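Local coordinates for hypothetical protein (Bacteroides eggerthii, PDB 4JGL), which is of unknown function but adopts a streptavidin-like beta fold carrying two additional alpha-helices, with calcium bound in the crystal, at residues T128-A132 against G133-Y137; G140-E143 against A144-F148; K147-D150 against L151-D154. All coordinates share one frame; numbering follows the deposited sequence.

In the fold
Strand 125-127 leads into contact 1, where residues 128-132 turn back on 133-137 and close the hairpin loop before strand 135-140. That strand pairs with strand 22-29 and then runs directly into helix 142-153. Contact 2 lies at the start of this helix, where each turn closes a loop of only a few residues. Contact 3 follows on its last turns and shares K147 and F148 with contact 2, so these two overlap end to end. Contact 1 closes before the other two open; none encloses another. Contacts 1 and 3, with centres about 27 Å apart, lie on opposite sides of the chain's centre, one at a hairpin tip, the other where the helix packs on strands 54-61 and 64-75 and helix 158-165.

Contact 1 of 3, residues T128-A132 against G133-Y137; sequences TEKVA and GKYYY
V131 and K134 form an antiparallel hydrogen-bonded pair flanking a type I' turn, with V131 N giving a bond to K134 O (2.8 Å, 170°) and K134 N returning one to V131 O (3.0 Å). This is the tight two-residue turn of a beta hairpin. A132 and G133 at its corner both have positive phi, and G133 has the value (79°) that glycine readily adopts. Just before the turn, K130 lays its extended chain across Y135. Its CG, anti to the carbonyl carbon (chi1 -67°), sits over one ring face, 3.9 Å from the centroid of Y135, in a CH-pi contact, and K130 CE reaches to 3.6 Å from Y135 OH. The edge of the same ring meets T128 O in its plane, 3.8 Å from Y135 CE1. Towards the sheet, V131 CB touches the edge of the Y136 ring at CE2 (4.1 Å). Between E129 and Y136 a water bridges the two chain segments, giving to E129 O and K134 O and accepting from Y136 N. K130 thus does two jobs: its methylenes cover an aromatic ring, while a second water joins K130 NZ to G133 O, which keeps the ammonium group hydrated at a surface-exposed turn.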
loop_
_atom_site.group_PDB
_atom_site.type_symbol
_atom_site.label_atom_id
_atom_site.label_comp_id
_atom_site.label_asym_id
_atom_site.label_seq_id
_atom_site.Cartn_x
_atom_site.Cartn_y
_atom_site.Cartn_z
ATOM N N THR A 128 13.097 4.588 -3.777
ATOM C CA THR A 128 14.388 4.852 -4.425
ATOM C C THR A 128 14.253 5.218 -5.903
ATOM O O THR A 128 15.169 5.851 -6.445
ATOM C CB THR A 128 15.325 3.654 -4.316
ATOM O OG1 THR A 128 14.717 2.552 -4.952
ATOM C CG2 THR A 128 15.631 3.316 -2.871
ATOM N N GLU A 129 13.137 4.842 -6.534
ATOM C CA GLU A 129 12.936 5.053 -7.965
ATOM C C GLU A 129 11.588 5.692 -8.232
ATOM O O GLU A 129 10.642 5.485 -7.488
ATOM C CB GLU A 129 13.030 3.733 -8.723
ATOM C CG GLU A 129 14.407 3.113 -8.654
ATOM C CD GLU A 129 14.590 1.958 -9.625
ATOM O OE1 GLU A 129 13.928 1.945 -10.685
ATOM O OE2 GLU A 129 15.410 1.070 -9.322
ATOM N N LYS A 130 11.515 6.465 -9.312
ATOM C CA LYS A 130 10.292 7.105 -9.726
ATOM C C LYS A 130 9.328 6.112 -10.352
ATOM O O LYS A 130 9.739 5.130 -11.011
ATOM C CB LYS A 130 10.590 8.184 -10.778
ATOM C CG LYS A 130 11.389 9.363 -10.241
ATOM C CD LYS A 130 11.734 10.345 -11.340
ATOM C CE LYS A 130 12.703 11.407 -10.850
ATOM N NZ LYS A 130 13.061 12.334 -11.982
ATOM N N VAL A 131 8.049 6.427 -10.190
ATOM C CA VAL A 131 6.952 5.792 -10.898
ATOM C C VAL A 131 6.177 6.943 -11.519
ATOM O O VAL A 131 5.784 7.874 -10.842
ATOM C CB VAL A 131 6.043 5.008 -9.942
ATOM C CG1 VAL A 131 4.748 4.543 -10.656
ATOM C CG2 VAL A 131 6.816 3.845 -9.351
ATOM N N ALA A 132 5.983 6.896 -12.832
ATOM C CA ALA A 132 5.310 7.971 -13.554
ATOM C C ALA A 132 5.905 9.321 -13.142
ATOM O O ALA A 132 5.191 10.288 -12.892
ATOM C CB ALA A 132 3.823 7.934 -13.309
ATOM N N GLY A 133 7.229 9.375 -13.080
ATOM C CA GLY A 133 7.934 10.605 -12.832
ATOM C C GLY A 133 8.008 11.091 -11.403
ATOM O O GLY A 133 8.561 12.153 -11.155
ATOM N N LYS A 134 7.463 10.335 -10.449
ATOM C CA LYS A 134 7.421 10.793 -9.072
ATOM C C LYS A 134 7.826 9.734 -8.074
ATOM O O LYS A 134 7.725 8.542 -8.327
ATOM C CB LYS A 134 6.037 11.311 -8.726
ATOM C CG LYS A 134 5.672 12.554 -9.572
ATOM C CD LYS A 134 4.387 13.169 -9.137
ATOM C CE LYS A 134 4.075 14.467 -9.878
ATOM N NZ LYS A 134 2.715 14.969 -9.546
ATOM N N TYR A 135 8.267 10.204 -6.915
ATOM C CA TYR A 135 8.609 9.350 -5.793
ATOM C C TYR A 135 7.442 9.189 -4.842
ATOM O O TYR A 135 6.902 10.182 -4.374
ATOM C CB TYR A 135 9.782 9.937 -5.011
ATOM C CG TYR A 135 11.056 10.036 -5.813
ATOM C CD1 TYR A 135 11.909 8.962 -5.914
ATOM C CD2 TYR A 135 11.393 11.201 -6.497
ATOM C CE1 TYR A 135 13.076 9.036 -6.644
ATOM C CE2 TYR A 135 12.559 11.276 -7.228
ATOM C CZ TYR A 135 13.402 10.207 -7.293
ATOM O OH TYR A 135 14.573 10.306 -8.033
ATOM N N TYR A 136 7.062 7.941 -4.567
ATOM C CA TYR A 136 6.121 7.677 -3.502
ATOM C C TYR A 136 6.825 7.766 -2.156
ATOM O O TYR A 136 7.935 7.271 -1.982
ATOM C CB TYR A 136 5.508 6.286 -3.653
ATOM C CG TYR A 136 4.387 6.230 -4.648
ATOM C CD1 TYR A 136 3.131 6.731 -4.338
ATOM C CD2 TYR A 136 4.565 5.666 -5.899
ATOM C CE1 TYR A 136 2.078 6.705 -5.256
ATOM C CE2 TYR A 136 3.520 5.615 -6.813
ATOM C CZ TYR A 136 2.282 6.139 -6.489
ATOM O OH TYR A 136 1.268 6.109 -7.434
ATOM N N TYR A 137 6.152 8.374 -1.197
ATOM C CA TYR A 137 6.571 8.387 0.185
ATOM C C TYR A 137 5.672 7.490 1.009
ATOM O O TYR A 137 4.536 7.199 0.619
ATOM C CB TYR A 137 6.497 9.807 0.741
ATOM C CG TYR A 137 7.546 10.744 0.172
ATOM C CD1 TYR A 137 7.490 11.192 -1.145
ATOM C CD2 TYR A 137 8.597 11.193 0.953
ATOM C CE1 TYR A 137 8.433 12.078 -1.644
ATOM C CE2 TYR A 137 9.534 12.078 0.454
ATOM C CZ TYR A 137 9.434 12.523 -0.838
ATOM O OH TYR A 137 10.408 13.396 -1.300
HETATM O O HOH W 1 15.667 8.039 -9.079
HETATM O O HOH W 2 8.053 6.072 -6.638
HETATM O O HOH W 3 10.228 13.720 -12.584
#

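Contact 2 of 3, residues G140-E143 against A144-F148; sequences GDAE and ARYKF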
loop_
_atom_site.group_PDB
_atom_site.type_symbol
_atom_site.label_atom_id
_atom_site.label_comp_id
_atom_site.label_asym_id
_atom_site.label_seq_id
_atom_site.Cartn_x
_atom_site.Cartn_y
_atom_site.Cartn_z
ATOM N N GLY A 140 3.647 7.796 8.014
ATOM C CA GLY A 140 2.857 7.056 8.998
ATOM C C GLY A 140 1.549 7.757 9.293
ATOM O O GLY A 140 1.517 8.974 9.478
ATOM N N ASP A 141 0.463 7.006 9.347
ATOM C CA ASP A 141 -0.859 7.594 9.441
ATOM C C ASP A 141 -1.832 6.611 10.048
ATOM O O ASP A 141 -1.946 5.489 9.574
ATOM C CB ASP A 141 -1.340 8.022 8.053
ATOM C CG ASP A 141 -2.565 8.886 8.114
ATOM O OD1 ASP A 141 -2.465 10.068 8.509
ATOM O OD2 ASP A 141 -3.640 8.388 7.782
ATOM N N ALA A 142 -2.534 7.041 11.085
ATOM C CA ALA A 142 -3.532 6.199 11.720
ATOM C C ALA A 142 -4.751 5.981 10.831
ATOM O O ALA A 142 -5.259 4.867 10.747
ATOM C CB ALA A 142 -3.943 6.799 13.084
ATOM N N GLU A 143 -5.234 7.039 10.178
ATOM C CA GLU A 143 -6.426 6.909 9.370
ATOM C C GLU A 143 -6.231 5.929 8.204
ATOM O O GLU A 143 -7.159 5.215 7.845
ATOM C CB GLU A 143 -6.923 8.286 8.920
ATOM C CG GLU A 143 -7.481 9.101 10.094
ATOM C CD GLU A 143 -7.868 10.512 9.763
ATOM O OE1 GLU A 143 -7.366 11.075 8.780
ATOM O OE2 GLU A 143 -8.643 11.061 10.556
ATOM N N ALA A 144 -5.031 5.865 7.638
ATOM C CA ALA A 144 -4.772 4.903 6.595
ATOM C C ALA A 144 -4.886 3.485 7.139
ATOM O O ALA A 144 -5.405 2.582 6.489
ATOM C CB ALA A 144 -3.356 5.150 5.990
ATOM N N ARG A 145 -4.355 3.267 8.345
ATOM C CA ARG A 145 -4.492 1.982 9.005
ATOM C C ARG A 145 -5.966 1.638 9.223
ATOM O O ARG A 145 -6.397 0.530 8.961
ATOM C CB ARG A 145 -3.725 1.965 10.335
ATOM C CG ARG A 145 -3.856 0.648 11.066
ATOM C CD ARG A 145 -2.962 0.531 12.273
ATOM N NE ARG A 145 -3.299 1.450 13.350
ATOM C CZ ARG A 145 -4.222 1.227 14.285
ATOM N NH1 ARG A 145 -5.006 0.148 14.261
ATOM N NH2 ARG A 145 -4.363 2.101 15.268
ATOM N N TYR A 146 -6.736 2.585 9.735
ATOM C CA TYR A 146 -8.151 2.339 9.974
ATOM C C TYR A 146 -8.867 1.937 8.693
ATOM O O TYR A 146 -9.755 1.073 8.708
ATOM C CB TYR A 146 -8.876 3.530 10.572
ATOM C CG TYR A 146 -8.293 4.150 11.798
ATOM C CD1 TYR A 146 -7.567 3.416 12.729
ATOM C CD2 TYR A 146 -8.488 5.489 12.043
ATOM C CE1 TYR A 146 -7.031 4.050 13.857
ATOM C CE2 TYR A 146 -7.976 6.102 13.135
ATOM C CZ TYR A 146 -7.257 5.391 14.049
ATOM O OH TYR A 146 -6.737 6.057 15.153
ATOM N N LYS A 147 -8.501 2.565 7.581
ATOM C CA LYS A 147 -9.140 2.304 6.293
ATOM C C LYS A 147 -8.913 0.863 5.864
ATOM O O LYS A 147 -9.842 0.161 5.471
ATOM C CB LYS A 147 -8.634 3.291 5.248
ATOM C CG LYS A 147 -9.342 3.235 3.921
ATOM C CD LYS A 147 -8.721 4.260 2.968
ATOM C CE LYS A 147 -9.507 4.451 1.692
ATOM N NZ LYS A 147 -10.829 5.095 1.884
ATOM N N PHE A 148 -7.679 0.395 5.928
ATOM C CA PHE A 148 -7.402 -0.986 5.590
ATOM C C PHE A 148 -8.112 -1.963 6.538
ATOM O O PHE A 148 -8.664 -2.979 6.101
ATOM C CB PHE A 148 -5.896 -1.298 5.631
ATOM C CG PHE A 148 -5.156 -0.938 4.365
ATOM C CD1 PHE A 148 -5.140 -1.808 3.303
ATOM C CD2 PHE A 148 -4.451 0.237 4.259
ATOM C CE1 PHE A 148 -4.434 -1.500 2.152
ATOM C CE2 PHE A 148 -3.759 0.556 3.087
ATOM C CZ PHE A 148 -3.732 -0.324 2.058
#
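D141 reaches forward to A144, its OD2 accepting from A144 N at 2.9 Å, and so serves as the N-cap of helix 142-153, one of the two helices this protein adds to its streptavidin-like fold. The amide comes to the anti side of the carboxylate, 17° out of its plane. With CG anti to the backbone N (chi1 -168°), the side chain swings alongside the first turn to satisfy an amide that has no carbonyl of an earlier helical turn to bond. A short polar acid suits this place, since its negative charge would also be favoured by the positive end of the helix dipole. From D141 O the first backbone bond, to R145 N, is long and weak at 3.5 Å; the next, Y146 N to A142 O, is firm at 2.9 Å.

A142 O also lies over the centre of one face of the Y146 ring, 3.2 Å above its plane. With CG anti to the carbonyl carbon (chi1 -52°), the tyrosine ring folds back over the preceding turn, and its far end rests on A142, whose CB is 3.7 Å from Y146 CZ; a methyl group suits the place, giving the ring end an apolar surface. CD1 of Y146 lies over the centre of one face of the R145 guanidinium.

Outside this turn, a salt bridge from R145 NH1 to E149 OE1, one helical turn further on, steadies the arginine. A144 and F148 pack on Y45 of strand 44-49, where a methyl group and a phenyl ring suit a buried face. K147 reaches strand 64-75, NZ hydrogen-bonding Y65 OH, while K147 N gives its hydrogen to E143 O at 3.0 Å.

Contact 3 of 3, residues K147-D150 against L151-D154; sequences KFED and LFED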
loop_
_atom_site.group_PDB
_atom_site.type_symbol
_atom_site.label_atom_id
_atom_site.label_comp_id
_atom_site.label_asym_id
_atom_site.label_seq_id
_atom_site.Cartn_x
_atom_site.Cartn_y
_atom_site.Cartn_z
ATOM N N LYS A 147 -8.501 2.565 7.581
ATOM C CA LYS A 147 -9.140 2.304 6.293
ATOM C C LYS A 147 -8.913 0.863 5.864
ATOM O O LYS A 147 -9.842 0.161 5.471
ATOM C CB LYS A 147 -8.634 3.291 5.248
ATOM C CG LYS A 147 -9.342 3.235 3.921
ATOM C CD LYS A 147 -8.721 4.260 2.968
ATOM C CE LYS A 147 -9.507 4.451 1.692
ATOM N NZ LYS A 147 -10.829 5.095 1.884
ATOM N N PHE A 148 -7.679 0.395 5.928
ATOM C CA PHE A 148 -7.402 -0.986 5.590
ATOM C C PHE A 148 -8.112 -1.963 6.538
ATOM O O PHE A 148 -8.664 -2.979 6.101
ATOM C CB PHE A 148 -5.896 -1.298 5.631
ATOM C CG PHE A 148 -5.156 -0.938 4.365
ATOM C CD1 PHE A 148 -5.140 -1.808 3.303
ATOM C CD2 PHE A 148 -4.451 0.237 4.259
ATOM C CE1 PHE A 148 -4.434 -1.500 2.152
ATOM C CE2 PHE A 148 -3.759 0.556 3.087
ATOM C CZ PHE A 148 -3.732 -0.324 2.058
ATOM N N GLU A 149 -8.058 -1.671 7.831
ATOM C CA GLU A 149 -8.587 -2.621 8.803
ATOM C C GLU A 149 -10.110 -2.708 8.716
ATOM O O GLU A 149 -10.689 -3.788 8.881
ATOM C CB GLU A 149 -8.040 -2.312 10.190
ATOM C CG GLU A 149 -6.539 -2.618 10.191
ATOM C CD GLU A 149 -5.759 -2.256 11.422
ATOM O OE1 GLU A 149 -6.281 -1.536 12.306
ATOM O OE2 GLU A 149 -4.562 -2.669 11.486
ATOM N N ASP A 150 -10.763 -1.601 8.420
ATOM C CA ASP A 150 -12.207 -1.621 8.179
ATOM C C ASP A 150 -12.549 -2.450 6.945
ATOM O O ASP A 150 -13.511 -3.226 6.948
ATOM C CB ASP A 150 -12.736 -0.201 8.008
ATOM C CG ASP A 150 -14.186 -0.155 7.692
ATOM O OD1 ASP A 150 -14.972 -0.349 8.634
ATOM O OD2 ASP A 150 -14.539 0.080 6.512
ATOM N N LEU A 151 -11.777 -2.283 5.875
ATOM C CA LEU A 151 -11.987 -3.034 4.663
ATOM C C LEU A 151 -11.803 -4.546 4.915
ATOM O O LEU A 151 -12.631 -5.356 4.491
ATOM C CB LEU A 151 -11.074 -2.455 3.583
ATOM C CG LEU A 151 -11.156 -3.037 2.197
ATOM C CD1 LEU A 151 -12.493 -2.714 1.561
ATOM C CD2 LEU A 151 -9.962 -2.525 1.355
ATOM N N PHE A 152 -10.750 -4.940 5.631
ATOM C CA PHE A 152 -10.519 -6.371 5.903
ATOM C C PHE A 152 -11.687 -7.015 6.595
ATOM O O PHE A 152 -11.990 -8.178 6.336
ATOM C CB PHE A 152 -9.375 -6.641 6.863
ATOM C CG PHE A 152 -8.044 -6.240 6.376
ATOM C CD1 PHE A 152 -7.689 -6.372 5.050
ATOM C CD2 PHE A 152 -7.117 -5.769 7.281
ATOM C CE1 PHE A 152 -6.434 -5.998 4.628
ATOM C CE2 PHE A 152 -5.876 -5.404 6.875
ATOM C CZ PHE A 152 -5.521 -5.522 5.548
ATOM N N GLU A 153 -12.306 -6.281 7.512
ATOM C CA GLU A 153 -13.316 -6.863 8.388
ATOM C C GLU A 153 -14.740 -6.578 7.932
ATOM O O GLU A 153 -15.706 -7.014 8.575
ATOM C CB GLU A 153 -13.055 -6.430 9.843
ATOM C CG GLU A 153 -11.606 -6.650 10.350
ATOM C CD GLU A 153 -11.055 -8.076 10.295
ATOM O OE1 GLU A 153 -11.825 -9.035 10.526
ATOM O OE2 GLU A 153 -9.815 -8.214 10.079
ATOM N N ASP A 154 -14.901 -5.929 6.782
ATOM C CA ASP A 154 -16.219 -5.679 6.204
ATOM C C ASP A 154 -16.779 -7.042 5.823
ATOM O O ASP A 154 -16.092 -7.824 5.188
ATOM C CB ASP A 154 -16.067 -4.795 4.957
ATOM C CG ASP A 154 -17.385 -4.353 4.360
ATOM O OD1 ASP A 154 -18.215 -5.231 4.007
ATOM O OD2 ASP A 154 -17.593 -3.124 4.224
HETATM O O HOH W 4 -8.420 -5.811 10.396
#
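L151 tucks its CB against the preceding turn, 3.5 Å from both K147 O and F148 O, while L151 N bonds to K147 O at 3.1 Å. Its CG stands anti to the backbone N (chi1 -177°), which carries the branched end away from that turn to M58, Y65 and I67 of the sheet and F160 of helix 158-165. Apolar branches suit these largely hydrophobic walls. L151 and F152 each have a second conformer, and the finer details hold for one of the two.

F148 gives its carbonyl to F152 N (2.9 Å), and in the conformer described the same oxygen lies over one face of the F152 ring, 3.3 Å above the plane and offset toward the rim. The far end of that ring lies back against the preceding turn, F152 CZ 4.2 Å from F148 CB. Both phenylalanines also meet Y47. This is the inward face of an amphipathic helix: F148, with L151 and F152 three and four residues on, faces the sheet and the second helix, while E149, D150 and E153 lie on other sides.

D150 is at an exposed position. E153 N gives a weak bond to D150 O and a better one to E149 O as the helix nears its end. D150 OD2 stays 5.0 Å from D154 OD2, like charges that would probably repel, though D154 OD2 has a salt bridge with R156 that may offset this. E153 CG, anti to the carbonyl carbon (chi1 -51°), lies 3.3 Å from E149 O; the bend at chi2 then turns the carboxylate, and E153 OE2 takes a hydrogen bond from a water at 2.8 Å.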